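Local coordinates for putative transcriptional regulator (Bacillus cytotoxicus NVH 391-98, PDB 3K4H), which probably acts as a LacI-family transcriptional regulator that binds a glucose-containing sugar in the cleft of its periplasmic binding protein-like effector domain, at residues A[74-79]-A[96-101]. Sequence-based numbering, arbitrary orientation.
Sequences ILLYSR and VLIGKP. With GLC (alpha-D-glucopyranose), chain C.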
loop_
_atom_site.group_PDB
_atom_site.type_symbol
_atom_site.label_atom_id
_atom_site.label_comp_id
_atom_site.label_asym_id
_atom_site.label_seq_id
_atom_site.Cartn_x
_atom_site.Cartn_y
_atom_site.Cartn_z
ATOM N N ILE A 74 -12.608 5.957 15.880
ATOM C CA ILE A 74 -11.963 6.101 14.576
ATOM C C ILE A 74 -11.303 7.437 14.562
ATOM O O ILE A 74 -11.947 8.424 14.832
ATOM C CB ILE A 74 -12.979 6.112 13.439
ATOM C CG1 ILE A 74 -13.865 4.890 13.490
ATOM C CG2 ILE A 74 -12.292 6.127 12.094
ATOM C CD1 ILE A 74 -14.877 4.817 12.371
ATOM N N LEU A 75 -10.018 7.494 14.260
ATOM C CA LEU A 75 -9.360 8.793 14.079
ATOM C C LEU A 75 -9.432 9.159 12.603
ATOM O O LEU A 75 -8.950 8.398 11.745
ATOM C CB LEU A 75 -7.909 8.713 14.534
ATOM C CG LEU A 75 -7.624 8.887 16.021
ATOM C CD1 LEU A 75 -6.261 8.395 16.355
ATOM C CD2 LEU A 75 -7.685 10.360 16.359
ATOM N N LEU A 76 -10.054 10.293 12.294
ATOM C CA LEU A 76 -10.279 10.670 10.889
ATOM C C LEU A 76 -9.076 11.343 10.262
ATOM O O LEU A 76 -9.163 11.942 9.186
ATOM C CB LEU A 76 -11.498 11.565 10.743
ATOM C CG LEU A 76 -12.847 10.869 10.779
ATOM C CD1 LEU A 76 -12.630 9.485 10.296
ATOM C CD2 LEU A 76 -13.418 10.818 12.184
ATOM N N TYR A 77 -7.953 11.245 10.944
ATOM C CA TYR A 77 -6.767 11.937 10.525
ATOM C C TYR A 77 -5.536 11.206 11.082
ATOM O O TYR A 77 -5.683 10.313 11.932
ATOM C CB TYR A 77 -6.808 13.368 11.031
ATOM C CG TYR A 77 -6.559 13.460 12.503
ATOM C CD1 TYR A 77 -7.571 13.186 13.412
ATOM C CD2 TYR A 77 -5.305 13.798 12.985
ATOM C CE1 TYR A 77 -7.346 13.265 14.771
ATOM C CE2 TYR A 77 -5.060 13.881 14.344
ATOM C CZ TYR A 77 -6.087 13.613 15.235
ATOM O OH TYR A 77 -5.856 13.682 16.582
ATOM N N SER A 78 -4.348 11.585 10.591
ATOM C CA SER A 78 -3.104 11.034 11.069
ATOM C C SER A 78 -2.005 12.061 11.158
ATOM O O SER A 78 -1.403 12.463 10.160
ATOM C CB SER A 78 -2.648 9.878 10.214
ATOM O OG SER A 78 -1.349 9.503 10.614
ATOM N N ARG A 79 -1.743 12.452 12.398
ATOM C CA ARG A 79 -0.787 13.474 12.716
ATOM C C ARG A 79 0.350 12.836 13.458
ATOM O O ARG A 79 0.154 11.893 14.206
ATOM C CB ARG A 79 -1.433 14.520 13.618
ATOM C CG ARG A 79 -0.621 15.792 13.706
ATOM C CD ARG A 79 -1.191 16.747 14.701
ATOM N NE ARG A 79 -2.475 17.289 14.264
ATOM C CZ ARG A 79 -3.629 17.115 14.910
ATOM N NH1 ARG A 79 -3.688 16.413 16.049
ATOM N NH2 ARG A 79 -4.732 17.660 14.406
ATOM N N VAL A 96 -8.819 2.894 15.443
ATOM C CA VAL A 96 -8.413 2.678 14.053
ATOM C C VAL A 96 -8.059 4.011 13.402
ATOM O O VAL A 96 -8.728 5.019 13.666
ATOM C CB VAL A 96 -9.571 2.015 13.268
ATOM C CG1 VAL A 96 -9.488 2.362 11.796
ATOM C CG2 VAL A 96 -9.569 0.515 13.464
ATOM N N LEU A 97 -7.029 4.020 12.560
ATOM C CA LEU A 97 -6.660 5.232 11.803
ATOM C C LEU A 97 -7.253 5.313 10.395
ATOM O O LEU A 97 -7.409 4.281 9.719
ATOM C CB LEU A 97 -5.143 5.365 11.669
ATOM C CG LEU A 97 -4.275 6.102 12.679
ATOM C CD1 LEU A 97 -2.932 6.408 12.080
ATOM C CD2 LEU A 97 -4.916 7.395 13.009
ATOM N N ILE A 98 -7.561 6.534 9.946
ATOM C CA ILE A 98 -7.740 6.793 8.503
ATOM C C ILE A 98 -6.518 7.602 8.080
ATOM O O ILE A 98 -6.477 8.808 8.265
ATOM C CB ILE A 98 -9.079 7.550 8.157
ATOM C CG1 ILE A 98 -10.321 6.830 8.734
ATOM C CG2 ILE A 98 -9.199 7.795 6.632
ATOM C CD1 ILE A 98 -11.619 7.038 7.918
ATOM N N GLY A 99 -5.507 6.929 7.560
ATOM C CA GLY A 99 -4.185 7.532 7.299
ATOM C C GLY A 99 -3.055 6.672 7.853
ATOM O O GLY A 99 -3.244 5.926 8.814
ATOM N N LYS A 100 -1.878 6.758 7.240
ATOM C CA LYS A 100 -0.682 6.087 7.727
ATOM C C LYS A 100 -0.252 6.640 9.087
ATOM O O LYS A 100 -0.278 7.851 9.309
ATOM C CB LYS A 100 0.430 6.325 6.743
ATOM C CG LYS A 100 1.383 5.193 6.577
ATOM C CD LYS A 100 2.302 5.453 5.392
ATOM C CE LYS A 100 3.312 6.531 5.707
ATOM N NZ LYS A 100 4.202 6.701 4.549
ATOM N N PRO A 101 0.146 5.751 10.014
ATOM C CA PRO A 101 0.700 6.218 11.290
ATOM C C PRO A 101 2.160 6.535 11.101
ATOM O O PRO A 101 2.801 5.944 10.233
ATOM C CB PRO A 101 0.540 5.005 12.213
ATOM C CG PRO A 101 -0.226 3.932 11.378
ATOM C CD PRO A 101 0.020 4.282 9.965
HETATM C C1 GLC C . -7.787 11.734 5.172
HETATM C C2 GLC C . -7.088 11.331 6.454
HETATM C C3 GLC C . -5.653 10.998 6.083
HETATM C C4 GLC C . -5.612 9.866 5.038
HETATM C C5 GLC C . -6.483 10.206 3.851
HETATM C C6 GLC C . -6.551 9.006 2.939
HETATM O O2 GLC C . -7.121 12.420 7.347
HETATM O O3 GLC C . -4.968 10.736 7.287
HETATM O O4 GLC C . -4.356 9.754 4.449
HETATM O O5 GLC C . -7.774 10.640 4.263
HETATM O O6 GLC C . -5.820 9.350 1.792
#
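Leu75 is held to Val96 and Ile98 by a two-bond parallel ladder: Leu75 N donates to Val96 O at 2.9 Å with 169° at the hydrogen, and Leu75 O accepts Ile98 N over the same length at a more bent 147°. This joins strands 72-75 and 95-98 of a beta-alpha-beta unit, with helix 83-90 as the crossover, in the parallel sheet of one lobe of a periplasmic binding protein-like fold. Past the ladder, Leu76, Tyr77, Ser78, Ile98 and Gly99 form part of the glycan pocket. Glucose O2 donates to Leu76 O at 2.8 Å and O3 to Ile98 O at 2.6 Å, so adjacent hydroxyls bridge the two strand ends through backbone carbonyls. Gly99 CA lies 3.3 Å from glucose O3, at a positive phi of 131° that suits glycine. Ser78 OG faces Lys100 O at a doubtfully short 2.4 Å, while Lys100 NZ forms a salt bridge with Asp148. On the face of Ile74 and Val96, Ile74 packs on Ile98 against helix 247-264; just past the strand, Leu76 CD1 lies 3.6 Å from Ile98 CD1, side by side. On the other, Leu97 CD2 packs 3.6 Å from Leu75 CB, and Leu97 CD1 reaches the Ser78 side chain, 4.0 Å from its CB.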